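PDB 3PF0: imelysin-like protein from Psychrobacter arcticus, which is of unknown function but belongs to the imelysin-like family and has been put forward as a putative metalloendopeptidase. Local coordinates for residues A[302-307]-A[341-346]; A[309-314]-A[335-340]; A[226-231]-A[352-357]. All blocks are in the same frame, centred on the assembly; numbering follows the deposited sequence.

Contact 1 of 3, residues A[302-307]-A[341-346]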
loop_
_atom_site.group_PDB
_atom_site.type_symbol
_atom_site.label_atom_id
_atom_site.label_comp_id
_atom_site.label_asym_id
_atom_site.label_seq_id
_atom_site.Cartn_x
_atom_site.Cartn_y
_atom_site.Cartn_z
ATOM N N ASP A 302 -10.760 18.019 12.543
ATOM C CA ASP A 302 -12.167 17.963 12.140
ATOM C C ASP A 302 -12.336 18.040 10.609
ATOM O O ASP A 302 -13.093 17.244 10.052
ATOM C CB ASP A 302 -12.970 19.085 12.815
ATOM N N THR A 303 -11.627 18.978 9.939
ATOM C CA THR A 303 -11.693 19.173 8.479
ATOM C C THR A 303 -11.095 17.974 7.724
ATOM O O THR A 303 -11.663 17.567 6.706
ATOM C CB THR A 303 -11.026 20.486 8.047
ATOM O OG1 THR A 303 -9.729 20.577 8.634
ATOM C CG2 THR A 303 -11.859 21.709 8.400
ATOM N N LEU A 304 -9.975 17.404 8.226
ATOM C CA LEU A 304 -9.338 16.234 7.622
ATOM C C LEU A 304 -10.232 14.999 7.767
ATOM O O LEU A 304 -10.399 14.266 6.792
ATOM C CB LEU A 304 -7.952 15.969 8.223
ATOM C CG LEU A 304 -6.766 16.492 7.424
ATOM C CD1 LEU A 304 -5.522 16.543 8.283
ATOM C CD2 LEU A 304 -6.513 15.638 6.172
ATOM N N SER A 305 -10.832 14.794 8.960
ATOM C CA SER A 305 -11.752 13.684 9.239
ATOM C C SER A 305 -12.983 13.723 8.306
ATOM O O SER A 305 -13.368 12.687 7.759
ATOM C CB SER A 305 -12.205 13.717 10.700
ATOM O OG SER A 305 -13.106 12.666 11.011
ATOM N N THR A 306 -13.570 14.920 8.115
ATOM C CA THR A 306 -14.741 15.132 7.265
ATOM C C THR A 306 -14.379 14.869 5.800
ATOM O O THR A 306 -15.128 14.160 5.132
ATOM C CB THR A 306 -15.329 16.531 7.499
ATOM O OG1 THR A 306 -15.787 16.597 8.851
ATOM C CG2 THR A 306 -16.491 16.859 6.558
ATOM N N ALA A 307 -13.228 15.397 5.320
ATOM C CA ALA A 307 -12.751 15.212 3.942
ATOM C C ALA A 307 -12.498 13.727 3.611
ATOM O O ALA A 307 -12.887 13.274 2.529
ATOM C CB ALA A 307 -11.486 16.025 3.704
ATOM N N THR A 341 -4.727 16.270 0.065
ATOM C CA THR A 341 -3.309 16.666 -0.050
ATOM C C THR A 341 -3.161 18.140 0.326
ATOM O O THR A 341 -2.202 18.499 1.011
ATOM C CB THR A 341 -2.727 16.390 -1.451
ATOM O OG1 THR A 341 -3.574 16.962 -2.432
ATOM C CG2 THR A 341 -2.573 14.930 -1.746
ATOM N N ARG A 342 -4.144 18.975 -0.079
ATOM C CA ARG A 342 -4.197 20.403 0.229
ATOM C C ARG A 342 -4.230 20.611 1.739
ATOM O O ARG A 342 -3.417 21.372 2.269
ATOM C CB ARG A 342 -5.424 21.052 -0.433
ATOM C CG ARG A 342 -5.467 22.577 -0.312
ATOM C CD ARG A 342 -6.797 23.172 -0.764
ATOM N NE ARG A 342 -7.920 22.752 0.081
ATOM C CZ ARG A 342 -8.249 23.316 1.240
ATOM N NH1 ARG A 342 -7.540 24.334 1.719
ATOM N NH2 ARG A 342 -9.283 22.861 1.937
ATOM N N LEU A 343 -5.139 19.899 2.431
ATOM C CA LEU A 343 -5.300 19.978 3.876
ATOM C C LEU A 343 -4.045 19.494 4.613
ATOM O O LEU A 343 -3.700 20.080 5.634
ATOM C CB LEU A 343 -6.530 19.180 4.340
ATOM C CG LEU A 343 -7.913 19.768 4.014
ATOM C CD1 LEU A 343 -8.997 18.765 4.297
ATOM C CD2 LEU A 343 -8.190 21.051 4.793
ATOM N N ILE A 344 -3.351 18.460 4.096
ATOM C CA ILE A 344 -2.141 17.946 4.748
ATOM C C ILE A 344 -0.989 18.974 4.633
ATOM O O ILE A 344 -0.358 19.299 5.643
ATOM C CB ILE A 344 -1.733 16.535 4.222
ATOM C CG1 ILE A 344 -2.823 15.489 4.554
ATOM C CG2 ILE A 344 -0.366 16.100 4.800
ATOM C CD1 ILE A 344 -2.666 14.101 3.863
ATOM N N LYS A 345 -0.750 19.495 3.424
ATOM C CA LYS A 345 0.327 20.440 3.128
ATOM C C LYS A 345 0.131 21.831 3.751
ATOM O O LYS A 345 1.112 22.420 4.213
ATOM C CB LYS A 345 0.478 20.604 1.603
ATOM C CG LYS A 345 1.185 19.452 0.908
ATOM C CD LYS A 345 0.694 19.262 -0.523
ATOM C CE LYS A 345 1.505 19.999 -1.553
ATOM N NZ LYS A 345 0.984 19.747 -2.919
ATOM N N SER A 346 -1.101 22.372 3.725
ATOM C CA SER A 346 -1.358 23.743 4.170
ATOM C C SER A 346 -1.934 23.891 5.581
ATOM O O SER A 346 -1.865 25.003 6.117
ATOM C CB SER A 346 -2.283 24.453 3.184
ATOM O OG SER A 346 -3.590 23.902 3.194
#
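Leu343 meets Thr303, Leu304 and Ala307 without any ring or other flat side chain taking part. The one flat group that is touched is the peptide carbonyl of Thr303. Its O lies 3.8 Å from Leu343 CD1. The rest is aliphatic, apart from the Thr303 hydroxyl beside Leu343 CD2.

Leu343 is the main side chain here. Its CG stands beside the backbone N (chi1 -72°), and the chain beyond is extended. This carries the CD1 branch to the methyl of Ala307, with CD1 3.7 Å from Ala307 CB. The other branch, CD2, turns to Thr303 and stays 4.2 Å from its OG1. The main polar partner of that hydroxyl is Thr299 O; a weak bond also reaches Gln347 OE1. Leu304 and Leu343 lie side by side, pointing opposite ways. Leu304 CD2 lies 4.0 Å from Leu343 CB. The same methyl meets Ile344, and the two chains meet roughly perpendicular, with CD2 of Leu304 4.0 Å from CG1 of Ile344.

The segments belong to helices 298-316 and 327-351, two successive helices that pair antiparallel as a helical hairpin. Their local axes are 10.3 Å apart and cross at -161°. Ile344 also touches Val238 of helix 225-250, so the seam lies against a third helix.

A wider, pi-type turn spans 344-346, and Ser346 within it bonds through OG to Arg342 O.

The chemistry across the seam is almost wholly apolar. The two helices are joined here by the fit of leucine, isoleucine and alanine carbons. The Thr303 hydroxyl bonds chiefly back along its own helix, with only the weak link to Gln347 of the partner helix.

Contact 2 of 3, residues A[309-314]-A[335-340]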
loop_
_atom_site.group_PDB
_atom_site.type_symbol
_atom_site.label_atom_id
_atom_site.label_comp_id
_atom_site.label_asym_id
_atom_site.label_seq_id
_atom_site.Cartn_x
_atom_site.Cartn_y
_atom_site.Cartn_z
ATOM N N ALA A 309 -13.890 11.118 5.170
ATOM C CA ALA A 309 -15.211 10.488 5.226
ATOM C C ALA A 309 -16.007 10.734 3.933
ATOM O O ALA A 309 -16.692 9.816 3.484
ATOM C CB ALA A 309 -15.991 11.002 6.429
ATOM N N ASP A 310 -15.903 11.947 3.332
ATOM C CA ASP A 310 -16.592 12.292 2.080
ATOM C C ASP A 310 -16.013 11.499 0.895
ATOM O O ASP A 310 -16.765 11.068 0.013
ATOM C CB ASP A 310 -16.507 13.808 1.782
ATOM C CG ASP A 310 -17.155 14.752 2.788
ATOM O OD1 ASP A 310 -18.078 14.314 3.516
ATOM O OD2 ASP A 310 -16.743 15.934 2.843
ATOM N N THR A 311 -14.673 11.323 0.877
ATOM C CA THR A 311 -13.949 10.589 -0.164
ATOM C C THR A 311 -14.341 9.110 -0.093
ATOM O O THR A 311 -14.610 8.505 -1.131
ATOM C CB THR A 311 -12.420 10.812 -0.040
ATOM O OG1 THR A 311 -12.161 12.207 0.137
ATOM C CG2 THR A 311 -11.654 10.327 -1.269
ATOM N N THR A 312 -14.412 8.552 1.134
ATOM C CA THR A 312 -14.789 7.160 1.409
ATOM C C THR A 312 -16.253 6.916 0.952
ATOM O O THR A 312 -16.527 5.902 0.302
ATOM C CB THR A 312 -14.556 6.830 2.900
ATOM O OG1 THR A 312 -13.188 7.098 3.217
ATOM C CG2 THR A 312 -14.869 5.373 3.245
ATOM N N ALA A 313 -17.161 7.862 1.255
ATOM C CA ALA A 313 -18.569 7.788 0.855
ATOM C C ALA A 313 -18.712 7.865 -0.675
ATOM O O ALA A 313 -19.540 7.154 -1.246
ATOM C CB ALA A 313 -19.367 8.898 1.525
ATOM N N LEU A 314 -17.884 8.693 -1.340
ATOM C CA LEU A 314 -17.900 8.814 -2.800
ATOM C C LEU A 314 -17.369 7.530 -3.460
ATOM O O LEU A 314 -17.944 7.060 -4.437
ATOM C CB LEU A 314 -17.075 10.034 -3.247
ATOM C CG LEU A 314 -17.054 10.363 -4.742
ATOM C CD1 LEU A 314 -18.385 10.943 -5.211
ATOM C CD2 LEU A 314 -15.941 11.323 -5.050
ATOM N N ASP A 335 -10.579 15.169 -7.328
ATOM C CA ASP A 335 -10.785 16.459 -6.657
ATOM C C ASP A 335 -10.819 16.295 -5.124
ATOM O O ASP A 335 -10.200 17.097 -4.421
ATOM C CB ASP A 335 -12.064 17.136 -7.169
ATOM C CG ASP A 335 -11.952 17.750 -8.563
ATOM O OD1 ASP A 335 -10.817 17.834 -9.094
ATOM O OD2 ASP A 335 -12.997 18.178 -9.109
ATOM N N HIS A 336 -11.487 15.227 -4.620
ATOM C CA HIS A 336 -11.556 14.910 -3.194
ATOM C C HIS A 336 -10.156 14.570 -2.663
ATOM O O HIS A 336 -9.799 15.023 -1.573
ATOM C CB HIS A 336 -12.530 13.743 -2.933
ATOM C CG HIS A 336 -13.952 14.168 -2.736
ATOM N ND1 HIS A 336 -14.771 14.472 -3.808
ATOM C CD2 HIS A 336 -14.657 14.319 -1.592
ATOM C CE1 HIS A 336 -15.940 14.807 -3.286
ATOM N NE2 HIS A 336 -15.920 14.722 -1.956
ATOM N N LEU A 337 -9.362 13.798 -3.445
ATOM C CA LEU A 337 -7.994 13.395 -3.071
ATOM C C LEU A 337 -7.044 14.599 -3.064
ATOM O O LEU A 337 -6.155 14.674 -2.208
ATOM C CB LEU A 337 -7.445 12.293 -4.002
ATOM C CG LEU A 337 -8.076 10.903 -3.872
ATOM C CD1 LEU A 337 -7.625 9.992 -4.995
ATOM C CD2 LEU A 337 -7.798 10.267 -2.496
ATOM N N THR A 338 -7.261 15.541 -3.999
ATOM C CA THR A 338 -6.497 16.783 -4.138
ATOM C C THR A 338 -6.792 17.685 -2.915
ATOM O O THR A 338 -5.875 18.343 -2.403
ATOM C CB THR A 338 -6.821 17.445 -5.492
ATOM O OG1 THR A 338 -6.429 16.542 -6.527
ATOM C CG2 THR A 338 -6.101 18.778 -5.697
ATOM N N ASN A 339 -8.054 17.682 -2.435
ATOM C CA ASN A 339 -8.441 18.449 -1.253
ATOM C C ASN A 339 -7.772 17.871 0.024
ATOM O O ASN A 339 -7.419 18.641 0.914
ATOM C CB ASN A 339 -9.962 18.506 -1.101
ATOM C CG ASN A 339 -10.411 19.337 0.075
ATOM O OD1 ASN A 339 -10.037 20.506 0.217
ATOM N ND2 ASN A 339 -11.186 18.736 0.971
ATOM N N ILE A 340 -7.565 16.540 0.093
ATOM C CA ILE A 340 -6.896 15.893 1.232
ATOM C C ILE A 340 -5.398 16.292 1.235
ATOM O O ILE A 340 -4.880 16.651 2.289
ATOM C CB ILE A 340 -7.111 14.346 1.264
ATOM C CG1 ILE A 340 -8.583 14.007 1.601
ATOM C CG2 ILE A 340 -6.150 13.662 2.258
ATOM C CD1 ILE A 340 -8.992 12.557 1.417
#
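A helical hairpin of the all-helical fold brings Thr311 on helix 298-316 against His336 and Ile340 on helix 327-351. The helices run antiparallel, with local axes 9.7 Å apart and crossing at -161°. Thr311 and His336 mark the nearest backbone approach.

His336 and Thr311 carry most of the contact. The imidazole of His336 is met at the edge, near the ring plane, by Thr311 OG1 and Asp310 CB. Asp310 CB is 3.9 Å from His336 CD2. Leu314 comes obliquely at the other end of the ring, with its CD2 3.6 Å from His336 ND1. This is van der Waals packing. ND1 itself is hydrogen-bonded to the backbone O of Glu332. That bond helps to fix the turn of the ring. Asp310 OD2 stays 5.0 Å from His336 NE2, too far for a salt bridge.

Thr311 serves three neighbours. With chi1 at -47°, its hydroxyl stands beside the backbone N and bonds back to Ala307 O. From there OG1 lies 3.5 Å from His336 CB. It also meets Ile340 tip to tip, 3.4 Å from CD1. The methyl, anti to the backbone N, faces Leu337, with Thr311 CG2 4.0 Å from Leu337 CD2. Leu276 of helix 268-283 touches both Thr311 and Leu337.

The Thr311 hydroxyl and His336 ND1 both bond back along their own helices. The bond to Ala307 O probably lets the hydroxyl lie among carbon atoms, and the imidazole appears to act across the contact mainly by packing.

Contact 3 of 3, residues A[226-231]-A[352-357]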
loop_
_atom_site.group_PDB
_atom_site.type_symbol
_atom_site.label_atom_id
_atom_site.label_comp_id
_atom_site.label_asym_id
_atom_site.label_seq_id
_atom_site.Cartn_x
_atom_site.Cartn_y
_atom_site.Cartn_z
ATOM N N GLY A 226 11.968 12.318 12.706
ATOM C CA GLY A 226 10.988 11.240 12.728
ATOM C C GLY A 226 9.590 11.667 12.335
ATOM O O GLY A 226 8.990 11.067 11.435
ATOM N N LEU A 227 9.070 12.707 13.013
ATOM C CA LEU A 227 7.742 13.259 12.768
ATOM C C LEU A 227 7.642 13.803 11.333
ATOM O O LEU A 227 6.629 13.574 10.664
ATOM C CB LEU A 227 7.441 14.358 13.795
ATOM C CG LEU A 227 5.969 14.727 13.997
ATOM C CD1 LEU A 227 5.277 13.742 14.940
ATOM C CD2 LEU A 227 5.837 16.144 14.535
ATOM N N ASN A 228 8.718 14.457 10.844
ATOM C CA ASN A 228 8.755 15.011 9.491
ATOM C C ASN A 228 8.675 13.900 8.432
ATOM O O ASN A 228 7.884 14.019 7.497
ATOM C CB ASN A 228 10.002 15.874 9.267
ATOM C CG ASN A 228 9.890 16.758 8.047
ATOM O OD1 ASN A 228 9.141 17.739 8.029
ATOM N ND2 ASN A 228 10.605 16.416 6.985
ATOM N N GLN A 229 9.461 12.816 8.602
ATOM C CA GLN A 229 9.499 11.691 7.674
ATOM C C GLN A 229 8.174 10.943 7.654
ATOM O O GLN A 229 7.720 10.569 6.575
ATOM C CB GLN A 229 10.652 10.721 8.006
ATOM C CG GLN A 229 10.987 9.791 6.826
ATOM C CD GLN A 229 12.376 9.210 6.837
ATOM O OE1 GLN A 229 12.954 8.884 7.884
ATOM N NE2 GLN A 229 12.909 8.994 5.650
ATOM N N TRP A 230 7.574 10.713 8.835
ATOM C CA TRP A 230 6.310 10.000 8.999
ATOM C C TRP A 230 5.152 10.706 8.252
ATOM O O TRP A 230 4.465 10.055 7.466
ATOM C CB TRP A 230 5.984 9.825 10.499
ATOM C CG TRP A 230 4.565 9.430 10.817
ATOM C CD1 TRP A 230 3.658 10.157 11.525
ATOM C CD2 TRP A 230 3.893 8.219 10.430
ATOM N NE1 TRP A 230 2.470 9.469 11.627
ATOM C CE2 TRP A 230 2.586 8.275 10.968
ATOM C CE3 TRP A 230 4.261 7.099 9.660
ATOM C CZ2 TRP A 230 1.649 7.251 10.774
ATOM C CZ3 TRP A 230 3.331 6.089 9.463
ATOM C CH2 TRP A 230 2.045 6.164 10.026
ATOM N N PHE A 231 4.945 12.016 8.481
ATOM C CA PHE A 231 3.846 12.736 7.848
ATOM C C PHE A 231 4.100 13.004 6.363
ATOM O O PHE A 231 3.135 13.097 5.598
ATOM C CB PHE A 231 3.515 14.030 8.593
ATOM C CG PHE A 231 2.745 13.758 9.856
ATOM C CD1 PHE A 231 1.385 13.475 9.811
ATOM C CD2 PHE A 231 3.386 13.730 11.087
ATOM C CE1 PHE A 231 0.676 13.191 10.979
ATOM C CE2 PHE A 231 2.679 13.432 12.253
ATOM C CZ PHE A 231 1.329 13.167 12.190
ATOM N N LEU A 352 1.788 21.144 12.898
ATOM C CA LEU A 352 2.736 20.253 13.568
ATOM C C LEU A 352 4.168 20.839 13.577
ATOM O O LEU A 352 5.066 20.238 14.170
ATOM C CB LEU A 352 2.726 18.860 12.907
ATOM C CG LEU A 352 1.451 18.017 13.092
ATOM C CD1 LEU A 352 1.371 16.912 12.050
ATOM C CD2 LEU A 352 1.361 17.430 14.495
ATOM N N GLY A 353 4.355 21.995 12.930
ATOM C CA GLY A 353 5.634 22.694 12.844
ATOM C C GLY A 353 6.711 21.996 12.036
ATOM O O GLY A 353 7.900 22.270 12.229
ATOM N N ILE A 354 6.304 21.090 11.122
ATOM C CA ILE A 354 7.208 20.315 10.260
ATOM C C ILE A 354 7.205 20.910 8.832
ATOM O O ILE A 354 6.677 22.009 8.644
ATOM C CB ILE A 354 6.914 18.787 10.294
ATOM C CG1 ILE A 354 5.412 18.468 10.101
ATOM C CG2 ILE A 354 7.489 18.161 11.577
ATOM C CD1 ILE A 354 5.116 17.060 9.788
ATOM N N ARG A 355 7.837 20.226 7.845
ATOM C CA ARG A 355 7.979 20.770 6.485
ATOM C C ARG A 355 7.410 19.873 5.390
ATOM O O ARG A 355 7.432 18.646 5.508
ATOM C CB ARG A 355 9.465 21.042 6.167
ATOM C CG ARG A 355 10.119 22.078 7.088
ATOM C CD ARG A 355 11.561 21.741 7.448
ATOM N NE ARG A 355 11.708 20.412 8.054
ATOM C CZ ARG A 355 11.550 20.145 9.347
ATOM N NH1 ARG A 355 11.227 21.111 10.200
ATOM N NH2 ARG A 355 11.703 18.906 9.797
ATOM N N VAL A 356 6.922 20.510 4.306
ATOM C CA VAL A 356 6.418 19.843 3.105
ATOM C C VAL A 356 7.664 19.448 2.307
ATOM O O VAL A 356 8.376 20.321 1.811
ATOM C CB VAL A 356 5.423 20.727 2.285
ATOM C CG1 VAL A 356 4.985 20.030 0.997
ATOM C CG2 VAL A 356 4.204 21.120 3.114
ATOM N N GLY A 357 7.956 18.154 2.271
ATOM C CA GLY A 357 9.117 17.615 1.576
ATOM C C GLY A 357 10.213 17.143 2.507
ATOM O O GLY A 357 10.583 17.851 3.450
#
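Asn228 makes the polar link to Arg355. The backbone N of Arg355 donates to Asn228 OD1 over 2.8 Å, with a nearly straight N-H...O angle of 166°. The N-H approaches almost along the C=O axis. The same OD1 lies over one face of the Arg355 guanidinium, whose plane is 28° from that of the amide. NH2 of Arg355 is 3.3 Å from OD1, but the angle is poor for a bond. The stronger partner of Arg355 NH2 is Asp224 OD1, in a salt bridge. Putting an alanine in place of Asn228 would probably leave Arg355 N without its acceptor and uncover part of the guanidinium face.

The loop after helix 327-351 is set up by a Schellman motif, in which Gly353, with positive phi, is the first residue to leave helical backbone angles. The chain then passes along helix 225-250, where Asn232 also bonds to Arg355 O and Gly357 N.

One contact is CH-pi. Leu352 CD1 stands over the centre of the Phe231 ring, 3.7 Å from its centroid. Trp230 CD1 lies on the opposite face, toward the rim, and Leu227 CD1 at the edge.

The main apolar contacts centre on Ile354. Its CG1 sits between the backbone N and the carbonyl carbon (chi1 49°), and CD1 ends 3.6 Å from Phe231 CB. Its CG2 packs 3.9 Å from Leu227 CD2.

Overall arrangement
Contacts 1 and 2 are neighbouring levels of one hairpin, made by helices 298-316 and 327-351. Their centres are 10 Å apart, and they touch where Ala307 CB lies 3.9 Å from Asn339 ND2. Contact 3 follows at the end of helix 327-351, where the chain turns onto helix 225-250. Its centre is 15 Å from that of contact 1, and Lys345 O meets Val356 CG2 at 3.5 Å. Contacts 2 and 3 do not touch; their nearest atoms are about 9 Å apart. Along the chain, contact 2 is nested within contact 1, and contact 1 within contact 3. No metal or ligand site is identified at any of them.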